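Local coordinates for protein enoyl-CoA hydratase, EchA3 (Mycobacterium marinum M, PDB 3R6H) that probably acts as a lyase of lipid metabolism, a member of the enoyl-CoA hydratase/isomerase family with the crotonase fold, at residues A50-G55 / V185-A190; G16-D21 / E38-A43. All coordinates share one frame; numbering follows the deposited sequence.

In the fold
After edge strand 7-12 the chain forms strand 15-20 and runs on into helix 30-46. Interaction 2 closes this short loop, with helix residues packed back on the strand. The chain then enters strand 50-54, parallel to 15-20 and next to it in the six-stranded sheet. Interaction 1 closes a far longer loop, 129 residues, by bringing helix 186-198 onto the opposite face of the sheet. The two contacts follow in series and neither nests nor crosses. They meet at the strand pair: V52 O lies 2.8 Å from I18 N, and L187 of interaction 1 packs on R19. Together they tie a helix to each face of the sheet.

Interaction 1 of 2, residues A50-G55 / V185-A190; sequences ALVIAG and VVLSRA
Strand 50-54 and helix 186-190 run nearly antiparallel, at 166°, with their axes 9.5 Å apart at closest approach. The two CA atoms of V52 and A190 are 6.7 Å apart, and those of A54 and L187 are 7.0 Å apart. V52 and A54 point their CB atoms at the helix, while I53 between them points to the other face of the sheet.

The closest apolar touch is at A54. Its CB meets the CD1 branch of L187 at 3.7 Å. L187 does not aim its CB straight at the strand. Its first torsion (chi1 -179°) stretches the side chain away from the backbone N, and chi2 (59°) turns CD1 aside to the methyl of A54. The same CD1 also reaches V52 CG1, at 4.3 Å. L187 thus bridges V52 and A54.

The two branches of V52 do different work. CG1 faces the CB of A190 at 4.2 Å, a loose apolar contact. CG2 lies against the backbone instead, 3.8 Å from A190 O. V52 is therefore packed against both the side chain and the carbonyl of A190. The small methyl of A190 is consistent with the close approach of its CA to V52. V185 holds the N-cap position, so this is the first turn of helix 186-198.

The helix covers one face of the central sheet of the crotonase fold. A190 also touches V99 and A101 of strand 98-102, and the extended CD2 of L187 reaches R19 of strand 15-20. One helical turn thus spans three adjacent strands. A194, one turn further on, continues the packing on A50 and V52. I53 packs on I18 and I100 on the opposite face.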
ATOM      1  N   ALA A  50     -10.431  25.463  -5.795  1.00 13.36           N
ATOM      2  CA  ALA A  50      -9.704  24.574  -4.875  1.00 12.00           C
ATOM      3  C   ALA A  50      -9.737  25.199  -3.476  1.00 12.63           C
ATOM      4  O   ALA A  50      -9.963  26.405  -3.327  1.00 13.07           O
ATOM      5  CB  ALA A  50      -8.249  24.361  -5.378  1.00 11.82           C
ATOM      6  N   LEU A  51      -9.528  24.389  -2.440  1.00 11.93           N
ATOM      7  CA  LEU A  51      -9.682  24.830  -1.071  1.00 11.84           C
ATOM      8  C   LEU A  51      -8.443  24.417  -0.269  1.00 11.82           C
ATOM      9  O   LEU A  51      -8.058  23.246  -0.308  1.00 12.87           O
ATOM     10  CB  LEU A  51     -10.910  24.154  -0.470  1.00 12.20           C
ATOM     11  CG  LEU A  51     -11.300  24.494   0.941  1.00 13.32           C
ATOM     12  CD1 LEU A  51     -11.563  26.023   1.087  1.00 14.93           C
ATOM     13  CD2 LEU A  51     -12.533  23.651   1.366  1.00 14.86           C
ATOM     14  N   VAL A  52      -7.897  25.354   0.490  1.00 11.99           N
ATOM     15  CA  VAL A  52      -6.782  25.127   1.395  1.00 11.83           C
ATOM     16  C   VAL A  52      -7.307  25.112   2.832  1.00 11.91           C
ATOM     17  O   VAL A  52      -8.090  26.014   3.242  1.00 11.97           O
ATOM     18  CB  VAL A  52      -5.719  26.220   1.240  1.00 10.89           C
ATOM     19  CG1 VAL A  52      -4.617  26.089   2.317  1.00 10.81           C
ATOM     20  CG2 VAL A  52      -5.116  26.205  -0.175  1.00 11.33           C
ATOM     21  N   ILE A  53      -6.915  24.102   3.602  1.00 10.93           N
ATOM     22  CA  ILE A  53      -7.171  24.076   5.054  1.00 11.36           C
ATOM     23  C   ILE A  53      -5.836  24.158   5.771  1.00 12.02           C
ATOM     24  O   ILE A  53      -4.980  23.297   5.525  1.00 10.99           O
ATOM     25  CB  ILE A  53      -7.855  22.748   5.516  1.00 12.30           C
ATOM     26  CG1 ILE A  53      -9.068  22.378   4.646  1.00 15.47           C
ATOM     27  CG2 ILE A  53      -8.183  22.792   7.003  1.00 12.76           C
ATOM     28  CD1 ILE A  53     -10.176  23.383   4.697  1.00 16.71           C
ATOM     29  N   ALA A  54      -5.664  25.164   6.645  1.00 11.55           N
ATOM     30  CA  ALA A  54      -4.413  25.430   7.342  1.00 11.95           C
ATOM     31  C   ALA A  54      -4.623  25.459   8.845  1.00 12.29           C
ATOM     32  O   ALA A  54      -5.735  25.713   9.310  1.00 12.27           O
ATOM     33  CB  ALA A  54      -3.775  26.792   6.879  1.00 13.11           C
ATOM     34  N   GLY A  55      -3.547  25.234   9.594  1.00 11.95           N
ATOM     35  CA  GLY A  55      -3.556  25.397  11.031  1.00 12.68           C
ATOM     36  C   GLY A  55      -3.030  26.773  11.398  1.00 14.38           C
ATOM     37  O   GLY A  55      -3.124  27.716  10.599  1.00 14.63           O
ATOM     38  N   VAL A 185       7.240  28.263   4.123  1.00 12.33           N
ATOM     39  CA  VAL A 185       6.484  28.217   2.886  1.00 13.17           C
ATOM     40  C   VAL A 185       5.443  27.102   2.833  1.00 12.82           C
ATOM     41  O   VAL A 185       4.883  26.886   1.781  1.00 12.40           O
ATOM     42  CB  VAL A 185       7.356  28.121   1.627  1.00 13.56           C
ATOM     43  CG1 VAL A 185       8.217  29.433   1.432  1.00 15.97           C
ATOM     44  CG2 VAL A 185       8.259  26.903   1.643  1.00 15.39           C
ATOM     45  N   VAL A 186       5.127  26.468   3.955  1.00 12.24           N
ATOM     46  CA  VAL A 186       4.076  25.434   3.932  1.00 11.46           C
ATOM     47  C   VAL A 186       2.739  26.019   3.422  1.00 12.35           C
ATOM     48  O   VAL A 186       2.086  25.433   2.521  1.00 12.06           O
ATOM     49  CB  VAL A 186       3.880  24.797   5.313  1.00 10.51           C
ATOM     50  CG1 VAL A 186       2.524  24.014   5.349  1.00  9.57           C
ATOM     51  CG2 VAL A 186       5.115  23.919   5.686  1.00 11.23           C
ATOM     52  N   LEU A 187       2.338  27.161   3.981  1.00 12.58           N
ATOM     53  CA  LEU A 187       1.064  27.805   3.608  1.00 13.36           C
ATOM     54  C   LEU A 187       1.127  28.358   2.173  1.00 13.22           C
ATOM     55  O   LEU A 187       0.261  28.069   1.349  1.00 12.91           O
ATOM     56  CB  LEU A 187       0.695  28.917   4.602  1.00 14.30           C
ATOM     57  CG  LEU A 187      -0.630  29.636   4.313  1.00 16.28           C
ATOM     58  CD1 LEU A 187      -1.782  28.647   4.308  1.00 15.15           C
ATOM     59  CD2 LEU A 187      -0.891  30.798   5.300  1.00 19.01           C
ATOM     60  N   SER A 188       2.184  29.113   1.848  1.00 13.03           N
ATOM     61  CA  SER A 188       2.312  29.636   0.497  1.00 13.99           C
ATOM     62  C   SER A 188       2.395  28.511  -0.540  1.00 13.03           C
ATOM     63  O   SER A 188       1.768  28.624  -1.607  1.00 12.91           O
ATOM     64  CB  SER A 188       3.470  30.647   0.369  1.00 15.34           C
ATOM     65  OG  SER A 188       4.713  30.083   0.665  1.00 17.30           O
ATOM     66  N   ARG A 189       3.103  27.418  -0.222  1.00 12.18           N
ATOM     67  CA  ARG A 189       3.193  26.298  -1.159  1.00 12.00           C
ATOM     68  C   ARG A 189       1.824  25.588  -1.292  1.00 10.95           C
ATOM     69  O   ARG A 189       1.418  25.233  -2.403  1.00 10.36           O
ATOM     70  CB  ARG A 189       4.296  25.317  -0.791  1.00 12.41           C
ATOM     71  CG  ARG A 189       4.315  24.070  -1.636  1.00 13.56           C
ATOM     72  CD  ARG A 189       4.674  24.298  -3.095  1.00 15.27           C
ATOM     73  NE  ARG A 189       4.358  23.058  -3.771  1.00 16.39           N
ATOM     74  CZ  ARG A 189       3.690  22.903  -4.903  1.00 17.03           C
ATOM     75  NH1 ARG A 189       3.366  23.934  -5.684  1.00 17.95           N
ATOM     76  NH2 ARG A 189       3.446  21.654  -5.313  1.00 17.73           N
ATOM     77  N   ALA A 190       1.090  25.438  -0.180  1.00 11.04           N
ATOM     78  CA  ALA A 190      -0.253  24.849  -0.243  1.00 10.64           C
ATOM     79  C   ALA A 190      -1.183  25.675  -1.138  1.00 11.41           C
ATOM     80  O   ALA A 190      -1.941  25.122  -1.963  1.00 10.29           O
ATOM     81  CB  ALA A 190      -0.837  24.693   1.180  1.00 11.16           C
TER

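Interaction 2 of 2, residues G16-D21 / E38-A43; sequences GVIRMD and EAIDAA
I18 projects from the middle of its strand onto the helix and makes the close side-chain contacts of this interface. Its CD1 touches two helix residues at once. It is 3.7 Å from A39 CB and 3.7 Å from I40 CG1. CG1 of I18 sits beside the backbone N (chi1 -66°), opposite the carbonyl carbon, and chi2 (176°) runs the chain straight on to CD1, which brings the tip to the helix. A39 CB lies alongside this chain, 3.9 Å from I18 CG1 and 4.1 Å from I18 CG2. The methyl of A39 thus meets three carbons of one isoleucine. I40 meets I18 at about a right angle.

This is the first half of a beta-alpha-beta unit: strand 15-20, helix 30-46 and strand 50-54. The helix packs on the sheet face that carries I18, with L51 next to it on the neighbouring parallel strand. V7 of strand 7-12 also touches I18 and A39.

Toward G16 the fit is looser. The CB of A43 faces this glycine, and A43 also packs on L51 and Y94. The helix side turned from the sheet bears polar residues. E38 is exposed there, and D41 is partly exposed and forms a salt bridge with R90 of helix 75-92.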
ATOM      1  N   GLY A  16     -10.108  29.092  -2.177  1.00 15.62           N
ATOM      2  CA  GLY A  16     -10.550  29.479  -0.852  1.00 15.82           C
ATOM      3  C   GLY A  16      -9.469  29.051   0.120  1.00 15.61           C
ATOM      4  O   GLY A  16      -8.828  28.020  -0.095  1.00 15.95           O
ATOM      5  N   VAL A  17      -9.236  29.845   1.164  1.00 14.55           N
ATOM      6  CA  VAL A  17      -8.255  29.498   2.188  1.00 14.05           C
ATOM      7  C   VAL A  17      -8.935  29.555   3.538  1.00 14.08           C
ATOM      8  O   VAL A  17      -9.509  30.596   3.907  1.00 15.71           O
ATOM      9  CB  VAL A  17      -7.038  30.455   2.184  1.00 14.36           C
ATOM     10  CG1 VAL A  17      -6.049  30.124   3.327  1.00 16.00           C
ATOM     11  CG2 VAL A  17      -6.357  30.432   0.857  1.00 12.80           C
ATOM     12  N   ILE A  18      -8.878  28.443   4.273  1.00 13.75           N
ATOM     13  CA  ILE A  18      -9.484  28.328   5.594  1.00 14.89           C
ATOM     14  C   ILE A  18      -8.356  28.136   6.612  1.00 15.77           C
ATOM     15  O   ILE A  18      -7.612  27.150   6.548  1.00 14.87           O
ATOM     16  CB  ILE A  18     -10.486  27.166   5.658  1.00 14.84           C
ATOM     17  CG1 ILE A  18     -11.671  27.471   4.746  1.00 15.04           C
ATOM     18  CG2 ILE A  18     -10.880  26.820   7.128  1.00 15.93           C
ATOM     19  CD1 ILE A  18     -12.653  26.334   4.664  1.00 16.05           C
ATOM     20  N   ARG A  19      -8.213  29.076   7.546  1.00 15.44           N
ATOM     21  CA  ARG A  19      -7.117  29.018   8.527  1.00 15.96           C
ATOM     22  C   ARG A  19      -7.688  28.835   9.946  1.00 16.97           C
ATOM     23  O   ARG A  19      -8.463  29.654  10.420  1.00 17.01           O
ATOM     24  CB  ARG A  19      -6.235  30.283   8.448  1.00 18.15           C
ATOM     25  CG  ARG A  19      -5.467  30.443   7.129  1.00 20.46           C
ATOM     26  CD  ARG A  19      -4.680  31.787   7.017  1.00 25.37           C
ATOM     27  NE  ARG A  19      -3.466  31.810   7.848  1.00 28.32           N
ATOM     28  CZ  ARG A  19      -2.577  32.812   7.866  1.00 32.78           C
ATOM     29  NH1 ARG A  19      -2.746  33.878   7.082  1.00 33.24           N
ATOM     30  NH2 ARG A  19      -1.507  32.745   8.655  1.00 32.80           N
ATOM     31  N   MET A  20      -7.307  27.744  10.606  1.00 16.40           N
ATOM     32  CA  MET A  20      -7.662  27.491  11.997  1.00 16.26           C
ATOM     33  C   MET A  20      -6.709  28.172  12.974  1.00 16.92           C
ATOM     34  O   MET A  20      -5.492  27.984  12.914  1.00 16.33           O
ATOM     35  CB  MET A  20      -7.638  25.992  12.315  1.00 16.87           C
ATOM     36  CG  MET A  20      -8.557  25.160  11.481  1.00 15.23           C
ATOM     37  SD  MET A  20      -8.547  23.426  12.009  1.00 15.46           S
ATOM     38  CE  MET A  20      -6.998  22.889  11.257  1.00 12.31           C
ATOM     39  N   ASP A  21      -7.268  28.956  13.897  1.00 16.92           N
ATOM     40  CA  ASP A  21      -6.454  29.489  14.997  1.00 17.78           C
ATOM     41  C   ASP A  21      -7.330  29.871  16.185  1.00 19.37           C
ATOM     42  O   ASP A  21      -7.900  30.964  16.205  1.00 19.65           O
ATOM     43  CB  ASP A  21      -5.626  30.693  14.561  1.00 17.70           C
ATOM     44  CG  ASP A  21      -4.700  31.200  15.664  1.00 19.41           C
ATOM     45  OD1 ASP A  21      -4.494  30.492  16.662  1.00 20.73           O
ATOM     46  OD2 ASP A  21      -4.181  32.334  15.550  1.00 23.83           O
ATOM     47  N   GLU A  38     -18.899  26.217   8.641  1.00 19.55           N
ATOM     48  CA  GLU A  38     -19.395  27.489   8.123  1.00 20.23           C
ATOM     49  C   GLU A  38     -18.427  28.073   7.098  1.00 19.16           C
ATOM     50  O   GLU A  38     -18.843  28.696   6.109  1.00 19.59           O
ATOM     51  CB  GLU A  38     -19.669  28.465   9.282  1.00 21.35           C
ATOM     52  CG  GLU A  38     -20.916  28.046  10.091  1.00 25.07           C
ATOM     53  CD  GLU A  38     -21.185  28.880  11.343  1.00 30.32           C
ATOM     54  OE1 GLU A  38     -20.366  29.754  11.677  1.00 32.92           O
ATOM     55  OE2 GLU A  38     -22.222  28.622  12.014  1.00 31.10           O
ATOM     56  N   ALA A  39     -17.134  27.860   7.316  1.00 17.96           N
ATOM     57  CA  ALA A  39     -16.125  28.340   6.376  1.00 17.34           C
ATOM     58  C   ALA A  39     -16.199  27.561   5.058  1.00 16.60           C
ATOM     59  O   ALA A  39     -16.102  28.128   3.972  1.00 17.25           O
ATOM     60  CB  ALA A  39     -14.723  28.247   6.986  1.00 16.98           C
ATOM     61  N   ILE A  40     -16.387  26.247   5.146  1.00 16.88           N
ATOM     62  CA  ILE A  40     -16.547  25.439   3.926  1.00 16.12           C
ATOM     63  C   ILE A  40     -17.853  25.801   3.193  1.00 17.32           C
ATOM     64  O   ILE A  40     -17.879  25.841   1.976  1.00 16.75           O
ATOM     65  CB  ILE A  40     -16.467  23.915   4.215  1.00 16.20           C
ATOM     66  CG1 ILE A  40     -15.141  23.565   4.885  1.00 16.29           C
ATOM     67  CG2 ILE A  40     -16.591  23.094   2.939  1.00 14.67           C
ATOM     68  CD1 ILE A  40     -15.108  22.175   5.458  1.00 16.03           C
ATOM     69  N   ASP A  41     -18.926  26.062   3.951  1.00 17.97           N
ATOM     70  CA  ASP A  41     -20.154  26.612   3.369  1.00 19.06           C
ATOM     71  C   ASP A  41     -19.835  27.877   2.539  1.00 18.39           C
ATOM     72  O   ASP A  41     -20.380  28.078   1.455  1.00 18.31           O
ATOM     73  CB  ASP A  41     -21.169  26.969   4.466  1.00 19.40           C
ATOM     74  CG  ASP A  41     -21.770  25.776   5.174  1.00 21.63           C
ATOM     75  OD1 ASP A  41     -21.575  24.617   4.749  1.00 21.32           O
ATOM     76  OD2 ASP A  41     -22.457  26.024   6.210  1.00 21.69           O
ATOM     77  N   ALA A  42     -18.973  28.738   3.069  1.00 18.52           N
ATOM     78  CA  ALA A  42     -18.585  29.969   2.375  1.00 18.74           C
ATOM     79  C   ALA A  42     -17.807  29.665   1.089  1.00 18.86           C
ATOM     80  O   ALA A  42     -18.049  30.260   0.052  1.00 18.21           O
ATOM     81  CB  ALA A  42     -17.804  30.884   3.300  1.00 19.15           C
ATOM     82  N   ALA A  43     -16.901  28.690   1.141  1.00 17.88           N
ATOM     83  CA  ALA A  43     -16.195  28.266  -0.052  1.00 17.91           C
ATOM     84  C   ALA A  43     -17.168  27.712  -1.100  1.00 17.60           C
ATOM     85  O   ALA A  43     -17.007  27.960  -2.300  1.00 17.98           O
ATOM     86  CB  ALA A  43     -15.099  27.198   0.316  1.00 17.87           C
TER